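Local coordinates for protein nicotinate phosphoribosyltransferase (Vibrio cholerae, PDB 4HL7) that probably makes nicotinate D-ribonucleotide from nicotinate and phosphoribosyl diphosphate at the expense of ATP, a step in NAD synthesis, at residues A[233-238]-A[265-270]; A[246-251]-A[274-279]; A[384-389]-A[401-406]. All blocks are in the same frame, centred on the assembly; numbering follows the deposited sequence.

Contact 1: A[233-238]-A[265-270]; sequences EWFMGH and IAPTDT
Phe235, on helix 232-241, and Thr270, in the turn that follows strand 265-267, bring their CA atoms to 6.8 Å, the nearest backbone approach between 233-238 and 265-270. The contact illustrates helix-on-strand packing in a phosphoribosyltransferase domain of the TIM-barrel class: a helix lies against an outermost strand of the parallel sheet and the loop at its C-terminal end, with no hydrogen bond across the two segments. One aromatic ring does most of the work. Phe235 carries CG anti to its carbonyl carbon (chi1 -62°), which sends the ring across to Pro267, whose side chain comes to meet it from the opposite direction. Phe235 CE1 lies 3.4 Å from Pro267 CD, a close fit in which the proline stands obliquely to the ring. At the far end of the ring, CZ makes a looser contact with Ala266 CB at 4.4 Å. Thr270 crosses the base of the same side chain at about a right angle, its OG1 reaching to 3.5 Å from Phe235 CB, while its methyl CG2 turns to Met236, a selenomethionine here, and meets its CG at 3.7 Å.

His232, the predicted site of autophosphorylation, unmodified in this structure, immediately precedes 233-238. It hydrogen-bonds through NE2 to Asp269 OD1 and is touched by Pro267 and Thr270, so the contact lies right beside the predicted phosphohistidine. Within the helix, the flat side chains stack in series. Trp234 CD1 sits over the centre of the Phe235 ring, and His238 CE1 stands over one face of the indole. That imidazole is fixed by a nearly straight bond, 175° at the hydrogen, from His238 ND1 to Trp234 O at 2.8 Å.

Contact 2: A[246-251]-A[274-279]; sequences DSQQVA and DAFLND
Gln248 is the first residue of 246-251 to reach across to 274-279, where the short helical segments cross at -51° with their axes 9.7 Å apart. CG stands anti to the backbone N (chi1 176°) and the chain runs on extended, which carries the amide over to the second helix. There NE2 gives an almost straight hydrogen bond, 2.9 Å long, to Asp279 OD2, reaching that oxygen on its anti side and somewhat out of the carboxylate plane; amide and carboxylate stand nearly perpendicular. The other end of the amide is turned to Phe276: Gln248 OE1 lies in the plane of the ring, 3.7 Å from CD1 at its edge.

Gln249 adds its aliphatic part, with CB 4.0 Å from Asp279 CG, and its backbone N donates at 2.9 Å to a water. This water passes the link on, donating to Asp279 OD2 at 2.6 Å. Two donors thus hold one oxygen of a buried carboxylate, an arrangement that would be expected to stabilise its negative charge, with a long, weak ion pair from Arg245 to OD1 adding to it.

The two helices come before and after strand 265-267, and helix 273-279 belongs to the crossover leading to the parallel strand 290-293. Helix 232-241 packs against 247-258 through Phe235 and His238, while Met305 of helix 298-311 touches Phe276.

Contact 3: A[384-389]-A[401-406]; sequences PVAKIS and IFLANL
Ile388, which packs against Leu403 and Leu406, has its carbonyl oxygen held by the next residue: Ser389 OG donates to Ile388 O over 2.9 Å, in the carbonyl plane and on a lone pair, with an angle of 106° at the oxygen. Ser389 OG is also hydrogen-bonded to Gln391 N, so one hydroxyl bonds on both sides of the turn at the end of this segment. The example is of a chain leaving a beta-hairpin, formed by strands 372-380 and 383-384 at the edge of the antiparallel sheet, and being covered by a later helix, 400-409. Pro384, Ala386 and Ile388 all turn toward that helix, the alternation of an extended chain, while Val385 points away, and its side chain touches Leu377 and Cys380 of the neighbouring strand and Gln239 of helix 232-241.

Phe402 receives the start of the segment. With CG anti to the backbone N (chi1 -179°), its ring reaches back to Pro384, which occupies one face twice over. Pro384 CB makes a CH-pi contact 4.2 Å from the ring centroid, and on the same face Pro384 O stands 3.2 Å from CZ, offset toward the rim. Farther along, Val385 CA approaches Phe402 CE2 obliquely at 3.8 Å. The helix itself is held at its start, where Phe402 N hydrogen-bonds to Asp399 OD1.

Ala386 is the small residue at the middle. Its CB touches Leu403 CD1 at 3.9 Å and Leu406 CD2 at the same distance, so that two leucine branches, one helical turn apart, close on a single methyl; its N is hydrogen-bonded to Gln239 OE1. Ile388 continues the apolar seam on the same leucine methyls: its CG1 meets Leu403 CD1, and its CD1 slides past Leu406 CD2 at 4.1 Å.

All three contacts lie on one side of the chain's centre. Contacts 1 and 2, with centres about 9 Å apart, interlock along the chain: their segments alternate, so helices 232-241 and 247-258, strand 265-267 and helix 273-279 build one unit at the edge of the parallel sheet, tied by Trp234 NE1 to Ala251 O. Contact 3 comes later in sequence, its centre about 13 Å from that of contact 1 and 14 Å from that of contact 2. It touches contact 1, where Thr270 O probably accepts a bond from Ile388 N, and Lys387 touches His232; contact 3 so helps to connect the antiparallel sheet and C-terminal helices to the barrel-like domain.

Contact 1: A[233-238]-A[265-270]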
loop_
_atom_site.group_PDB
_atom_site.type_symbol
_atom_site.label_atom_id
_atom_site.label_comp_id
_atom_site.label_asym_id
_atom_site.label_seq_id
_atom_site.Cartn_x
_atom_site.Cartn_y
_atom_site.Cartn_z
ATOM N N GLU A 233 7.382 5.080 1.276
ATOM C CA GLU A 233 7.790 6.380 0.668
ATOM C C GLU A 233 8.053 7.457 1.640
ATOM O O GLU A 233 8.882 8.288 1.376
ATOM C CB GLU A 233 6.740 6.891 -0.385
ATOM C CG GLU A 233 5.491 7.379 0.214
ATOM C CD GLU A 233 4.551 8.029 -0.828
ATOM O OE1 GLU A 233 4.869 9.152 -1.358
ATOM O OE2 GLU A 233 3.466 7.441 -1.018
ATOM N N TRP A 234 7.415 7.424 2.824
ATOM C CA TRP A 234 7.716 8.434 3.832
ATOM C C TRP A 234 9.177 8.271 4.301
ATOM O O TRP A 234 9.983 9.220 4.375
ATOM C CB TRP A 234 6.733 8.229 4.989
ATOM C CG TRP A 234 6.961 9.114 6.181
ATOM C CD1 TRP A 234 7.371 8.733 7.454
ATOM C CD2 TRP A 234 6.761 10.555 6.247
ATOM N NE1 TRP A 234 7.391 9.829 8.314
ATOM C CE2 TRP A 234 7.055 10.957 7.625
ATOM C CE3 TRP A 234 6.355 11.528 5.329
ATOM C CZ2 TRP A 234 6.938 12.268 8.049
ATOM C CZ3 TRP A 234 6.263 12.879 5.760
ATOM C CH2 TRP A 234 6.511 13.231 7.095
ATOM N N PHE A 235 9.572 7.019 4.516
ATOM C CA PHE A 235 10.984 6.767 4.969
ATOM C C PHE A 235 11.994 6.997 3.836
ATOM O O PHE A 235 13.126 7.520 4.045
ATOM C CB PHE A 235 11.044 5.325 5.459
ATOM C CG PHE A 235 10.125 5.094 6.631
ATOM C CD1 PHE A 235 8.819 4.690 6.439
ATOM C CD2 PHE A 235 10.531 5.409 7.905
ATOM C CE1 PHE A 235 7.951 4.573 7.531
ATOM C CE2 PHE A 235 9.645 5.309 8.995
ATOM C CZ PHE A 235 8.366 4.871 8.792
HETATM N N MSE A 236 11.590 6.610 2.620
HETATM C CA MSE A 236 12.497 6.749 1.458
HETATM C C MSE A 236 12.690 8.228 1.166
HETATM O O MSE A 236 13.801 8.659 0.936
HETATM C CB MSE A 236 11.794 6.078 0.235
HETATM C CG MSE A 236 11.874 4.553 0.392
HETATM SE SE MSE A 236 10.576 3.761 -0.892
HETATM C CE MSE A 236 11.739 3.944 -2.460
ATOM N N GLY A 237 11.597 9.023 1.182
ATOM C CA GLY A 237 11.745 10.477 0.906
ATOM C C GLY A 237 12.758 11.128 1.856
ATOM O O GLY A 237 13.499 12.026 1.479
ATOM N N HIS A 238 12.770 10.699 3.117
ATOM C CA HIS A 238 13.760 11.251 4.076
ATOM C C HIS A 238 15.195 11.030 3.724
ATOM O O HIS A 238 16.075 11.729 4.228
ATOM C CB HIS A 238 13.436 10.835 5.527
ATOM C CG HIS A 238 12.302 11.654 6.118
ATOM N ND1 HIS A 238 11.009 11.391 5.838
ATOM C CD2 HIS A 238 12.306 12.851 6.846
ATOM C CE1 HIS A 238 10.209 12.322 6.436
ATOM N NE2 HIS A 238 11.005 13.214 7.056
ATOM N N ILE A 265 1.741 2.924 12.775
ATOM C CA ILE A 265 2.257 1.567 12.527
ATOM C C ILE A 265 3.377 1.693 11.513
ATOM O O ILE A 265 3.113 2.046 10.372
ATOM C CB ILE A 265 1.153 0.624 11.950
ATOM C CG1 ILE A 265 0.002 0.427 12.957
ATOM C CG2 ILE A 265 1.751 -0.757 11.558
ATOM C CD1 ILE A 265 0.403 -0.317 14.241
ATOM N N ALA A 266 4.623 1.369 11.900
ATOM C CA ALA A 266 5.811 1.531 10.968
ATOM C C ALA A 266 6.116 0.284 10.175
ATOM O O ALA A 266 6.171 -0.809 10.737
ATOM C CB ALA A 266 7.067 1.927 11.770
ATOM N N PRO A 267 6.340 0.416 8.858
ATOM C CA PRO A 267 7.007 -0.706 8.209
ATOM C C PRO A 267 8.474 -0.814 8.630
ATOM O O PRO A 267 9.101 0.181 8.964
ATOM C CB PRO A 267 6.912 -0.340 6.715
ATOM C CG PRO A 267 7.081 1.157 6.775
ATOM C CD PRO A 267 6.327 1.625 8.001
ATOM N N THR A 268 9.027 -2.014 8.591
ATOM C CA THR A 268 10.361 -2.214 9.154
ATOM C C THR A 268 11.408 -2.485 8.116
ATOM O O THR A 268 12.651 -2.595 8.450
ATOM C CB THR A 268 10.337 -3.416 10.169
ATOM O OG1 THR A 268 10.061 -4.605 9.422
ATOM C CG2 THR A 268 9.279 -3.225 11.194
ATOM N N ASP A 269 10.997 -2.572 6.843
ATOM C CA ASP A 269 11.886 -3.057 5.824
ATOM C C ASP A 269 12.172 -2.047 4.696
ATOM O O ASP A 269 12.510 -2.441 3.588
ATOM C CB ASP A 269 11.317 -4.376 5.175
ATOM C CG ASP A 269 9.986 -4.153 4.429
ATOM O OD1 ASP A 269 9.220 -3.219 4.775
ATOM O OD2 ASP A 269 9.700 -4.950 3.487
ATOM N N THR A 270 12.114 -0.765 4.984
ATOM C CA THR A 270 12.588 0.181 3.983
ATOM C C THR A 270 14.069 -0.073 3.730
ATOM O O THR A 270 14.570 -0.034 2.599
ATOM C CB THR A 270 12.438 1.613 4.480
ATOM O OG1 THR A 270 11.061 1.893 4.794
ATOM C CG2 THR A 270 12.974 2.611 3.389
#

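Contact 2: A[246-251]-A[274-279]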
loop_
_atom_site.group_PDB
_atom_site.type_symbol
_atom_site.label_atom_id
_atom_site.label_comp_id
_atom_site.label_asym_id
_atom_site.label_seq_id
_atom_site.Cartn_x
_atom_site.Cartn_y
_atom_site.Cartn_z
ATOM N N ASP A 246 20.359 9.224 8.966
ATOM C CA ASP A 246 19.332 9.680 9.887
ATOM C C ASP A 246 17.941 9.525 9.327
ATOM O O ASP A 246 16.955 9.794 10.020
ATOM C CB ASP A 246 19.554 11.198 10.195
ATOM C CG ASP A 246 20.848 11.450 10.892
ATOM O OD1 ASP A 246 21.202 10.628 11.777
ATOM O OD2 ASP A 246 21.523 12.441 10.529
ATOM N N SER A 247 17.837 9.125 8.055
ATOM C CA SER A 247 16.573 9.189 7.316
ATOM C C SER A 247 15.401 8.421 7.977
ATOM O O SER A 247 14.298 8.953 8.124
ATOM C CB SER A 247 16.792 8.693 5.893
ATOM O OG SER A 247 17.197 7.335 5.866
ATOM N N GLN A 248 15.659 7.176 8.406
ATOM C CA GLN A 248 14.624 6.365 8.912
ATOM C C GLN A 248 14.218 6.860 10.331
ATOM O O GLN A 248 13.034 6.970 10.674
ATOM C CB GLN A 248 15.086 4.923 8.949
ATOM C CG GLN A 248 14.054 4.003 9.578
ATOM C CD GLN A 248 14.422 2.551 9.368
ATOM O OE1 GLN A 248 13.679 1.804 8.722
ATOM N NE2 GLN A 248 15.569 2.159 9.870
ATOM N N GLN A 249 15.208 7.214 11.134
ATOM C CA GLN A 249 14.909 7.736 12.445
ATOM C C GLN A 249 14.142 9.036 12.432
ATOM O O GLN A 249 13.155 9.175 13.184
ATOM C CB GLN A 249 16.180 7.884 13.298
ATOM C CG GLN A 249 15.720 7.872 14.754
ATOM C CD GLN A 249 16.840 7.660 15.697
ATOM O OE1 GLN A 249 16.970 6.610 16.308
ATOM N NE2 GLN A 249 17.665 8.654 15.812
ATOM N N VAL A 250 14.553 9.966 11.585
ATOM C CA VAL A 250 13.833 11.251 11.479
ATOM C C VAL A 250 12.407 11.026 10.972
ATOM O O VAL A 250 11.450 11.644 11.457
ATOM C CB VAL A 250 14.578 12.272 10.596
ATOM C CG1 VAL A 250 13.646 13.432 10.248
ATOM C CG2 VAL A 250 15.905 12.705 11.296
ATOM N N ALA A 251 12.253 10.111 9.998
ATOM C CA ALA A 251 10.914 9.847 9.455
ATOM C C ALA A 251 10.035 9.268 10.575
ATOM O O ALA A 251 8.845 9.643 10.721
ATOM C CB ALA A 251 11.003 8.870 8.286
ATOM N N ASP A 274 17.633 -5.180 10.810
ATOM C CA ASP A 274 18.667 -4.674 11.750
ATOM C C ASP A 274 18.751 -3.178 11.790
ATOM O O ASP A 274 18.957 -2.613 12.860
ATOM C CB ASP A 274 20.062 -5.253 11.485
ATOM C CG ASP A 274 20.072 -6.766 11.569
ATOM O OD1 ASP A 274 19.732 -7.313 12.629
ATOM O OD2 ASP A 274 20.314 -7.402 10.529
ATOM N N ALA A 275 18.662 -2.501 10.632
ATOM C CA ALA A 275 18.663 -1.005 10.627
ATOM C C ALA A 275 17.467 -0.466 11.354
ATOM O O ALA A 275 17.567 0.528 12.081
ATOM C CB ALA A 275 18.655 -0.467 9.177
ATOM N N PHE A 276 16.306 -1.078 11.118
ATOM C CA PHE A 276 15.088 -0.655 11.809
ATOM C C PHE A 276 15.247 -0.821 13.323
ATOM O O PHE A 276 14.992 0.118 14.088
ATOM C CB PHE A 276 13.897 -1.471 11.373
ATOM C CG PHE A 276 12.628 -1.012 12.036
ATOM C CD1 PHE A 276 11.976 0.160 11.616
ATOM C CD2 PHE A 276 12.178 -1.671 13.128
ATOM C CE1 PHE A 276 10.840 0.611 12.297
ATOM C CE2 PHE A 276 11.042 -1.244 13.814
ATOM C CZ PHE A 276 10.369 -0.107 13.391
ATOM N N LEU A 277 15.745 -1.977 13.762
ATOM C CA LEU A 277 15.881 -2.177 15.233
ATOM C C LEU A 277 16.847 -1.191 15.838
ATOM O O LEU A 277 16.638 -0.748 16.956
ATOM C CB LEU A 277 16.319 -3.623 15.534
ATOM C CG LEU A 277 15.207 -4.640 15.163
ATOM C CD1 LEU A 277 15.650 -6.029 15.602
ATOM C CD2 LEU A 277 13.835 -4.305 15.729
ATOM N N ASN A 278 17.896 -0.825 15.108
ATOM C CA ASN A 278 18.836 0.162 15.624
ATOM C C ASN A 278 18.264 1.553 15.733
ATOM O O ASN A 278 18.727 2.353 16.557
ATOM C CB ASN A 278 20.114 0.241 14.780
ATOM C CG ASN A 278 20.976 -0.973 14.954
ATOM O OD1 ASN A 278 20.812 -1.726 15.937
ATOM N ND2 ASN A 278 21.906 -1.194 14.003
ATOM N N ASP A 279 17.252 1.852 14.929
ATOM C CA ASP A 279 16.616 3.182 15.010
ATOM C C ASP A 279 15.440 3.240 15.980
ATOM O O ASP A 279 15.098 4.312 16.496
ATOM C CB ASP A 279 16.143 3.643 13.583
ATOM C CG ASP A 279 17.318 4.079 12.687
ATOM O OD1 ASP A 279 18.421 4.455 13.188
ATOM O OD2 ASP A 279 17.152 4.019 11.473
HETATM O O HOH W 1 17.846 6.260 10.241
#

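Contact 3: A[384-389]-A[401-406]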
loop_
_atom_site.group_PDB
_atom_site.type_symbol
_atom_site.label_atom_id
_atom_site.label_comp_id
_atom_site.label_asym_id
_atom_site.label_seq_id
_atom_site.Cartn_x
_atom_site.Cartn_y
_atom_site.Cartn_z
ATOM N N PRO A 384 18.082 10.800 -5.800
ATOM C CA PRO A 384 17.560 9.424 -5.754
ATOM C C PRO A 384 17.169 9.004 -4.343
ATOM O O PRO A 384 17.767 9.495 -3.348
ATOM C CB PRO A 384 18.764 8.524 -6.185
ATOM C CG PRO A 384 19.888 9.448 -6.494
ATOM C CD PRO A 384 19.538 10.855 -6.004
ATOM N N VAL A 385 16.263 8.043 -4.239
ATOM C CA VAL A 385 15.926 7.427 -2.938
ATOM C C VAL A 385 15.752 5.926 -3.220
ATOM O O VAL A 385 15.630 5.521 -4.377
ATOM C CB VAL A 385 14.635 8.018 -2.312
ATOM C CG1 VAL A 385 14.795 9.526 -2.050
ATOM C CG2 VAL A 385 13.411 7.705 -3.211
ATOM N N ALA A 386 15.824 5.105 -2.193
ATOM C CA ALA A 386 15.837 3.636 -2.444
ATOM C C ALA A 386 15.136 2.851 -1.373
ATOM O O ALA A 386 15.037 3.283 -0.247
ATOM C CB ALA A 386 17.241 3.120 -2.578
ATOM N N LYS A 387 14.625 1.684 -1.766
ATOM C CA LYS A 387 14.140 0.730 -0.799
ATOM C C LYS A 387 14.983 -0.516 -0.938
ATOM O O LYS A 387 15.266 -0.973 -2.046
ATOM C CB LYS A 387 12.684 0.350 -1.058
ATOM C CG LYS A 387 12.143 -0.638 -0.052
ATOM C CD LYS A 387 10.680 -0.864 -0.325
ATOM C CE LYS A 387 10.270 -2.213 0.170
ATOM N NZ LYS A 387 9.021 -2.573 -0.546
ATOM N N ILE A 388 15.377 -1.099 0.189
ATOM C CA ILE A 388 16.245 -2.267 0.108
ATOM C C ILE A 388 15.368 -3.527 0.366
ATOM O O ILE A 388 15.195 -4.379 -0.497
ATOM C CB ILE A 388 17.421 -2.163 1.118
ATOM C CG1 ILE A 388 18.361 -1.053 0.681
ATOM C CG2 ILE A 388 18.278 -3.446 1.070
ATOM C CD1 ILE A 388 19.270 -0.514 1.748
ATOM N N SER A 389 14.836 -3.556 1.576
ATOM C CA SER A 389 13.929 -4.562 2.199
ATOM C C SER A 389 14.662 -5.784 2.780
ATOM O O SER A 389 15.900 -5.912 2.696
ATOM C CB SER A 389 12.741 -4.989 1.307
ATOM O OG SER A 389 13.142 -6.158 0.551
ATOM N N ILE A 401 25.082 3.953 -7.637
ATOM C CA ILE A 401 26.072 4.556 -6.678
ATOM C C ILE A 401 25.363 5.028 -5.422
ATOM O O ILE A 401 25.832 4.816 -4.291
ATOM C CB ILE A 401 26.881 5.701 -7.312
ATOM C CG1 ILE A 401 27.608 5.215 -8.558
ATOM C CG2 ILE A 401 27.813 6.371 -6.275
ATOM C CD1 ILE A 401 28.405 6.272 -9.364
ATOM N N PHE A 402 24.271 5.728 -5.574
ATOM C CA PHE A 402 23.432 6.050 -4.396
ATOM C C PHE A 402 23.070 4.821 -3.540
ATOM O O PHE A 402 23.172 4.835 -2.280
ATOM C CB PHE A 402 22.170 6.817 -4.793
ATOM C CG PHE A 402 21.315 7.181 -3.647
ATOM C CD1 PHE A 402 21.509 8.421 -2.976
ATOM C CD2 PHE A 402 20.333 6.320 -3.190
ATOM C CE1 PHE A 402 20.719 8.721 -1.834
ATOM C CE2 PHE A 402 19.539 6.626 -2.061
ATOM C CZ PHE A 402 19.741 7.842 -1.400
ATOM N N LEU A 403 22.619 3.761 -4.202
ATOM C CA LEU A 403 22.182 2.592 -3.452
ATOM C C LEU A 403 23.372 1.961 -2.716
ATOM O O LEU A 403 23.228 1.559 -1.520
ATOM C CB LEU A 403 21.526 1.578 -4.413
ATOM C CG LEU A 403 21.113 0.271 -3.739
ATOM C CD1 LEU A 403 20.155 0.454 -2.545
ATOM C CD2 LEU A 403 20.510 -0.721 -4.761
ATOM N N ALA A 404 24.520 1.885 -3.395
ATOM C CA ALA A 404 25.743 1.313 -2.791
ATOM C C ALA A 404 26.156 2.160 -1.541
ATOM O O ALA A 404 26.443 1.615 -0.450
ATOM C CB ALA A 404 26.889 1.204 -3.796
ATOM N N ASN A 405 26.144 3.479 -1.695
ATOM C CA ASN A 405 26.432 4.331 -0.545
ATOM C C ASN A 405 25.446 4.172 0.627
ATOM O O ASN A 405 25.837 4.116 1.802
ATOM C CB ASN A 405 26.449 5.799 -1.005
ATOM C CG ASN A 405 26.864 6.714 0.097
ATOM O OD1 ASN A 405 28.034 6.712 0.512
ATOM N ND2 ASN A 405 25.936 7.461 0.592
ATOM N N LEU A 406 24.183 4.089 0.312
ATOM C CA LEU A 406 23.133 3.916 1.325
ATOM C C LEU A 406 23.362 2.582 2.076
ATOM O O LEU A 406 23.254 2.513 3.303
ATOM C CB LEU A 406 21.736 3.910 0.645
ATOM C CG LEU A 406 20.584 3.627 1.609
ATOM C CD1 LEU A 406 20.396 4.817 2.572
ATOM C CD2 LEU A 406 19.298 3.418 0.773
#